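Glycosyl hydrolases family 2, sugar binding domain protein (Bacteroides uniformis str. 3978 T3 ii, PDB 6D1P) probably hydrolyses O-glycosidic bonds as a family 2 glycoside hydrolase, a beta-glucuronidase from a human gut bacterium. Local coordinates at residues 217-231 / 260-273. Sequence-based numbering, arbitrary orientation.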
loop_
_atom_site.group_PDB
_atom_site.type_symbol
_atom_site.label_atom_id
_atom_site.label_comp_id
_atom_site.label_asym_id
_atom_site.label_seq_id
_atom_site.Cartn_x
_atom_site.Cartn_y
_atom_site.Cartn_z
ATOM N N GLY A 217 -18.305 -22.971 -49.736
ATOM C CA GLY A 217 -19.335 -23.436 -48.835
ATOM C C GLY A 217 -20.171 -24.577 -49.352
ATOM O O GLY A 217 -21.313 -24.736 -48.913
ATOM N N LYS A 218 -19.624 -25.392 -50.265
ATOM C CA LYS A 218 -20.383 -26.499 -50.834
ATOM C C LYS A 218 -20.551 -27.635 -49.826
ATOM O O LYS A 218 -21.667 -28.112 -49.596
ATOM C CB LYS A 218 -19.703 -26.986 -52.118
ATOM C CG LYS A 218 -19.786 -25.972 -53.264
ATOM C CD LYS A 218 -18.588 -26.040 -54.224
ATOM C CE LYS A 218 -17.264 -25.757 -53.502
ATOM N NZ LYS A 218 -16.232 -24.989 -54.276
ATOM N N GLN A 219 -19.464 -28.086 -49.211
ATOM C CA GLN A 219 -19.584 -29.116 -48.192
ATOM C C GLN A 219 -18.988 -28.651 -46.871
ATOM O O GLN A 219 -18.260 -27.661 -46.783
ATOM C CB GLN A 219 -18.914 -30.422 -48.622
ATOM C CG GLN A 219 -19.797 -31.299 -49.461
ATOM C CD GLN A 219 -19.022 -31.867 -50.613
ATOM O OE1 GLN A 219 -17.793 -31.822 -50.600
ATOM N NE2 GLN A 219 -19.717 -32.380 -51.626
ATOM N N GLY A 220 -19.310 -29.406 -45.842
ATOM C CA GLY A 220 -18.755 -29.166 -44.533
ATOM C C GLY A 220 -18.413 -30.483 -43.883
ATOM O O GLY A 220 -19.055 -31.510 -44.120
ATOM N N SER A 221 -17.384 -30.441 -43.059
ATOM C CA SER A 221 -16.971 -31.596 -42.290
ATOM C C SER A 221 -16.831 -31.187 -40.829
ATOM O O SER A 221 -16.391 -30.074 -40.532
ATOM C CB SER A 221 -15.662 -32.149 -42.833
ATOM O OG SER A 221 -15.587 -33.532 -42.570
ATOM N N ILE A 222 -17.227 -32.078 -39.923
ATOM C CA ILE A 222 -17.131 -31.852 -38.487
ATOM C C ILE A 222 -16.356 -33.019 -37.909
ATOM O O ILE A 222 -16.909 -34.105 -37.730
ATOM C CB ILE A 222 -18.500 -31.732 -37.809
ATOM C CG1 ILE A 222 -19.393 -30.732 -38.543
ATOM C CG2 ILE A 222 -18.331 -31.325 -36.341
ATOM C CD1 ILE A 222 -20.829 -30.723 -38.045
ATOM N N SER A 223 -15.089 -32.805 -37.588
ATOM C CA SER A 223 -14.336 -33.786 -36.826
ATOM C C SER A 223 -14.454 -33.437 -35.346
ATOM O O SER A 223 -14.272 -32.280 -34.962
ATOM C CB SER A 223 -12.877 -33.818 -37.280
ATOM O OG SER A 223 -12.086 -34.554 -36.367
ATOM N N ILE A 224 -14.790 -34.428 -34.523
ATOM C CA ILE A 224 -15.033 -34.213 -33.101
ATOM C C ILE A 224 -14.214 -35.216 -32.303
ATOM O O ILE A 224 -14.396 -36.430 -32.453
ATOM C CB ILE A 224 -16.522 -34.331 -32.748
ATOM C CG1 ILE A 224 -17.298 -33.216 -33.427
ATOM C CG2 ILE A 224 -16.725 -34.241 -31.259
ATOM C CD1 ILE A 224 -18.734 -33.165 -33.011
ATOM N N ASP A 225 -13.333 -34.708 -31.441
ATOM C CA ASP A 225 -12.505 -35.526 -30.564
ATOM C C ASP A 225 -12.907 -35.276 -29.121
ATOM O O ASP A 225 -12.987 -34.122 -28.687
ATOM C CB ASP A 225 -11.021 -35.214 -30.757
ATOM C CG ASP A 225 -10.588 -35.344 -32.202
ATOM O OD1 ASP A 225 -11.006 -36.324 -32.857
ATOM O OD2 ASP A 225 -9.843 -34.461 -32.688
ATOM N N ILE A 226 -13.136 -36.356 -28.379
ATOM C CA ILE A 226 -13.683 -36.292 -27.031
ATOM C C ILE A 226 -12.818 -37.128 -26.104
ATOM O O ILE A 226 -12.558 -38.302 -26.386
ATOM C CB ILE A 226 -15.138 -36.790 -26.989
ATOM C CG1 ILE A 226 -16.041 -35.826 -27.754
ATOM C CG2 ILE A 226 -15.604 -36.956 -25.544
ATOM C CD1 ILE A 226 -17.493 -36.057 -27.512
ATOM N N ALA A 227 -12.408 -36.537 -24.984
ATOM C CA ALA A 227 -11.580 -37.205 -23.992
ATOM C C ALA A 227 -12.303 -37.255 -22.652
ATOM O O ALA A 227 -12.956 -36.286 -22.255
ATOM C CB ALA A 227 -10.245 -36.491 -23.834
ATOM N N PHE A 228 -12.163 -38.377 -21.948
ATOM C CA PHE A 228 -12.867 -38.621 -20.694
ATOM C C PHE A 228 -11.891 -38.748 -19.530
ATOM O O PHE A 228 -10.838 -39.385 -19.651
ATOM C CB PHE A 228 -13.723 -39.901 -20.767
ATOM C CG PHE A 228 -14.949 -39.768 -21.624
ATOM C CD1 PHE A 228 -14.918 -40.129 -22.965
ATOM C CD2 PHE A 228 -16.136 -39.281 -21.088
ATOM C CE1 PHE A 228 -16.046 -40.006 -23.757
ATOM C CE2 PHE A 228 -17.272 -39.155 -21.872
ATOM C CZ PHE A 228 -17.226 -39.523 -23.212
ATOM N N GLY A 229 -12.259 -38.143 -18.395
ATOM C CA GLY A 229 -11.571 -38.358 -17.142
ATOM C C GLY A 229 -12.291 -39.396 -16.301
ATOM O O GLY A 229 -13.488 -39.629 -16.451
ATOM N N GLY A 230 -11.562 -39.995 -15.384
ATOM C CA GLY A 230 -12.006 -41.259 -14.853
ATOM C C GLY A 230 -11.558 -42.345 -15.809
ATOM O O GLY A 230 -10.784 -42.101 -16.746
ATOM N N LEU A 231 -12.085 -43.549 -15.591
ATOM C CA LEU A 231 -11.632 -44.778 -16.266
ATOM C C LEU A 231 -10.240 -45.192 -15.776
ATOM O O LEU A 231 -10.098 -46.107 -14.958
ATOM C CB LEU A 231 -11.619 -44.614 -17.788
ATOM C CG LEU A 231 -12.797 -43.847 -18.375
ATOM C CD1 LEU A 231 -12.627 -43.592 -19.866
ATOM C CD2 LEU A 231 -14.059 -44.610 -18.081
ATOM N N LEU A 260 -18.504 -45.584 -24.651
ATOM C CA LEU A 260 -17.636 -44.711 -23.872
ATOM C C LEU A 260 -16.233 -45.297 -23.865
ATOM O O LEU A 260 -15.996 -46.339 -23.248
ATOM C CB LEU A 260 -18.184 -44.568 -22.457
ATOM C CG LEU A 260 -17.737 -43.409 -21.560
ATOM C CD1 LEU A 260 -18.532 -43.470 -20.271
ATOM C CD2 LEU A 260 -16.238 -43.423 -21.254
ATOM N N THR A 261 -15.299 -44.625 -24.540
ATOM C CA THR A 261 -13.890 -44.997 -24.511
ATOM C C THR A 261 -13.051 -43.751 -24.249
ATOM O O THR A 261 -13.465 -42.635 -24.583
ATOM C CB THR A 261 -13.452 -45.681 -25.813
ATOM O OG1 THR A 261 -12.108 -46.154 -25.668
ATOM C CG2 THR A 261 -13.517 -44.720 -26.975
ATOM N N GLU A 262 -11.860 -43.952 -23.659
ATOM C CA GLU A 262 -11.129 -42.842 -23.040
ATOM C C GLU A 262 -10.925 -41.689 -24.012
ATOM O O GLU A 262 -11.158 -40.524 -23.669
ATOM C CB GLU A 262 -9.778 -43.299 -22.486
ATOM C CG GLU A 262 -9.095 -42.162 -21.714
ATOM C CD GLU A 262 -7.690 -42.476 -21.246
ATOM O OE1 GLU A 262 -7.510 -42.693 -20.026
ATOM O OE2 GLU A 262 -6.764 -42.489 -22.088
ATOM N N ILE A 263 -10.490 -41.989 -25.227
ATOM C CA ILE A 263 -10.477 -41.000 -26.293
ATOM C C ILE A 263 -11.270 -41.567 -27.459
ATOM O O ILE A 263 -11.177 -42.759 -27.775
ATOM C CB ILE A 263 -9.043 -40.597 -26.703
ATOM C CG1 ILE A 263 -9.071 -39.413 -27.682
ATOM C CG2 ILE A 263 -8.280 -41.783 -27.266
ATOM C CD1 ILE A 263 -9.386 -38.057 -27.044
ATOM N N SER A 264 -12.089 -40.712 -28.065
ATOM C CA SER A 264 -12.973 -41.080 -29.156
ATOM C C SER A 264 -12.839 -40.048 -30.264
ATOM O O SER A 264 -12.322 -38.947 -30.054
ATOM C CB SER A 264 -14.428 -41.152 -28.687
ATOM O OG SER A 264 -14.523 -41.674 -27.373
ATOM N N SER A 265 -13.316 -40.409 -31.450
ATOM C CA SER A 265 -13.274 -39.496 -32.580
ATOM C C SER A 265 -14.438 -39.815 -33.497
ATOM O O SER A 265 -14.806 -40.981 -33.666
ATOM C CB SER A 265 -11.948 -39.593 -33.333
ATOM O OG SER A 265 -10.861 -39.365 -32.456
ATOM N N TYR A 266 -15.026 -38.767 -34.066
ATOM C CA TYR A 266 -16.219 -38.886 -34.883
ATOM C C TYR A 266 -16.142 -37.820 -35.956
ATOM O O TYR A 266 -15.689 -36.706 -35.685
ATOM C CB TYR A 266 -17.492 -38.719 -34.045
ATOM C CG TYR A 266 -17.471 -39.568 -32.793
ATOM C CD1 TYR A 266 -16.950 -39.070 -31.601
ATOM C CD2 TYR A 266 -17.937 -40.878 -32.811
ATOM C CE1 TYR A 266 -16.912 -39.840 -30.466
ATOM C CE2 TYR A 266 -17.903 -41.658 -31.676
ATOM C CZ TYR A 266 -17.387 -41.137 -30.502
ATOM O OH TYR A 266 -17.352 -41.911 -29.363
ATOM N N GLN A 267 -16.561 -38.162 -37.174
ATOM C CA GLN A 267 -16.532 -37.204 -38.270
ATOM C C GLN A 267 -17.855 -37.229 -39.017
ATOM O O GLN A 267 -18.254 -38.265 -39.555
ATOM C CB GLN A 267 -15.364 -37.470 -39.211
ATOM C CG GLN A 267 -15.035 -36.252 -40.040
ATOM C CD GLN A 267 -14.000 -36.551 -41.079
ATOM O OE1 GLN A 267 -14.269 -36.479 -42.278
ATOM N NE2 GLN A 267 -12.803 -36.906 -40.631
ATOM N N ILE A 268 -18.511 -36.079 -39.057
ATOM C CA ILE A 268 -19.863 -35.934 -39.571
ATOM C C ILE A 268 -19.803 -35.127 -40.860
ATOM O O ILE A 268 -18.946 -34.251 -41.034
ATOM C CB ILE A 268 -20.771 -35.274 -38.507
ATOM C CG1 ILE A 268 -21.010 -36.246 -37.344
ATOM C CG2 ILE A 268 -22.084 -34.811 -39.105
ATOM C CD1 ILE A 268 -20.402 -35.819 -36.021
ATOM N N SER A 269 -20.692 -35.464 -41.786
ATOM C CA SER A 269 -20.781 -34.853 -43.104
ATOM C C SER A 269 -21.905 -33.825 -43.122
ATOM O O SER A 269 -22.859 -33.926 -42.347
ATOM C CB SER A 269 -21.032 -35.936 -44.166
ATOM O OG SER A 269 -21.826 -37.013 -43.650
ATOM N N LEU A 270 -21.796 -32.834 -44.014
ATOM C CA LEU A 270 -22.814 -31.787 -44.084
ATOM C C LEU A 270 -22.695 -31.002 -45.380
ATOM O O LEU A 270 -21.602 -30.554 -45.737
ATOM C CB LEU A 270 -22.703 -30.831 -42.886
ATOM C CG LEU A 270 -23.651 -29.629 -42.798
ATOM C CD1 LEU A 270 -25.097 -30.036 -42.520
ATOM C CD2 LEU A 270 -23.166 -28.679 -41.722
ATOM N N LYS A 271 -23.830 -30.806 -46.053
ATOM C CA LYS A 271 -23.916 -30.125 -47.337
ATOM C C LYS A 271 -24.306 -28.663 -47.139
ATOM O O LYS A 271 -25.032 -28.322 -46.205
ATOM C CB LYS A 271 -24.937 -30.826 -48.246
ATOM C CG LYS A 271 -24.365 -31.884 -49.232
ATOM C CD LYS A 271 -23.222 -32.768 -48.666
ATOM C CE LYS A 271 -23.656 -33.704 -47.514
ATOM N NZ LYS A 271 -22.502 -34.485 -46.954
ATOM N N ARG A 272 -23.825 -27.800 -48.055
ATOM C CA ARG A 272 -23.830 -26.332 -48.013
ATOM C C ARG A 272 -24.135 -25.751 -46.634
ATOM O O ARG A 272 -25.163 -25.074 -46.463
ATOM C CB ARG A 272 -24.813 -25.754 -49.045
ATOM C CG ARG A 272 -24.140 -25.283 -50.353
ATOM C CD ARG A 272 -24.949 -24.227 -51.146
ATOM N NE ARG A 272 -24.586 -22.846 -50.794
ATOM C CZ ARG A 272 -25.172 -21.753 -51.292
ATOM N NH1 ARG A 272 -26.163 -21.857 -52.178
ATOM N NH2 ARG A 272 -24.760 -20.549 -50.905
ATOM N N PRO A 273 -23.254 -25.963 -45.644
ATOM C CA PRO A 273 -23.510 -25.448 -44.287
ATOM C C PRO A 273 -23.708 -23.938 -44.240
ATOM O O PRO A 273 -23.181 -23.185 -45.059
ATOM C CB PRO A 273 -22.248 -25.856 -43.505
ATOM C CG PRO A 273 -21.208 -26.184 -44.563
ATOM C CD PRO A 273 -22.002 -26.737 -45.711
HETATM O O HOH W 1 -23.140 -22.256 -48.205
#
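Ile222 and Ile268 face each other as a hydrogen-bonded pair, Ile268 N donating a hydrogen bond to Ile222 O at 2.9 Å and Ile222 N donating one back to Ile268 O. This antiparallel ladder joins strands 219-229 and 263-271, middle and edge of a three-stranded sheet in the beta-sandwich domain that follows the sugar-binding domain in family 2 glycoside hydrolases. Ile224 N binds Tyr266 O at 2.7 Å, and Ile226 pairs likewise with Ser264. Toward the end of the ladder the pair Gly220-Leu270 is lopsided: Gly220 N binds Leu270 O at 2.6 Å, while the return bond from Leu270 N to Gly220 O is weak; Arg272 N then bonds Lys218 O. Gly220 suits its place because a CB there would clash with Pro273 CG. Beyond it, a water bridges Gly217 O, Arg272 NE and Pro273 O.

Alternation sorts the residue types. On the face of Ser221, Ser223 and Asp225, short polar groups suit a partly exposed surface, and Ser265 OG lies 3.1 Å from Asp225 OD1. On the other face the beta-branched isoleucines fill the sandwich interior: Ile224 CD1 meets Ile268 CD1 at 4.3 Å, while strand 252-259 packs on Ile268 and, through Ser258, hydrogen-bonds the Tyr266 hydroxyl.

Phe228 closes this layer. With CG anti to its carbonyl carbon (chi1 -72°), the ring brings its edge near Glu262 O and one face beneath Leu260 CD2, a CH-pi contact 4.0 Å from the centroid; Phe241 meets the same ring edge-to-face. Replacing the ring by an alanine would probably leave the Leu260 methyl without its aromatic platform and open a gap beside Phe241. Leu260 suits its place because one methyl, CD2, meets two apolar neighbours: it sits 14° off the normal of the Phe228 ring and 3.9 Å from Leu231 CD1.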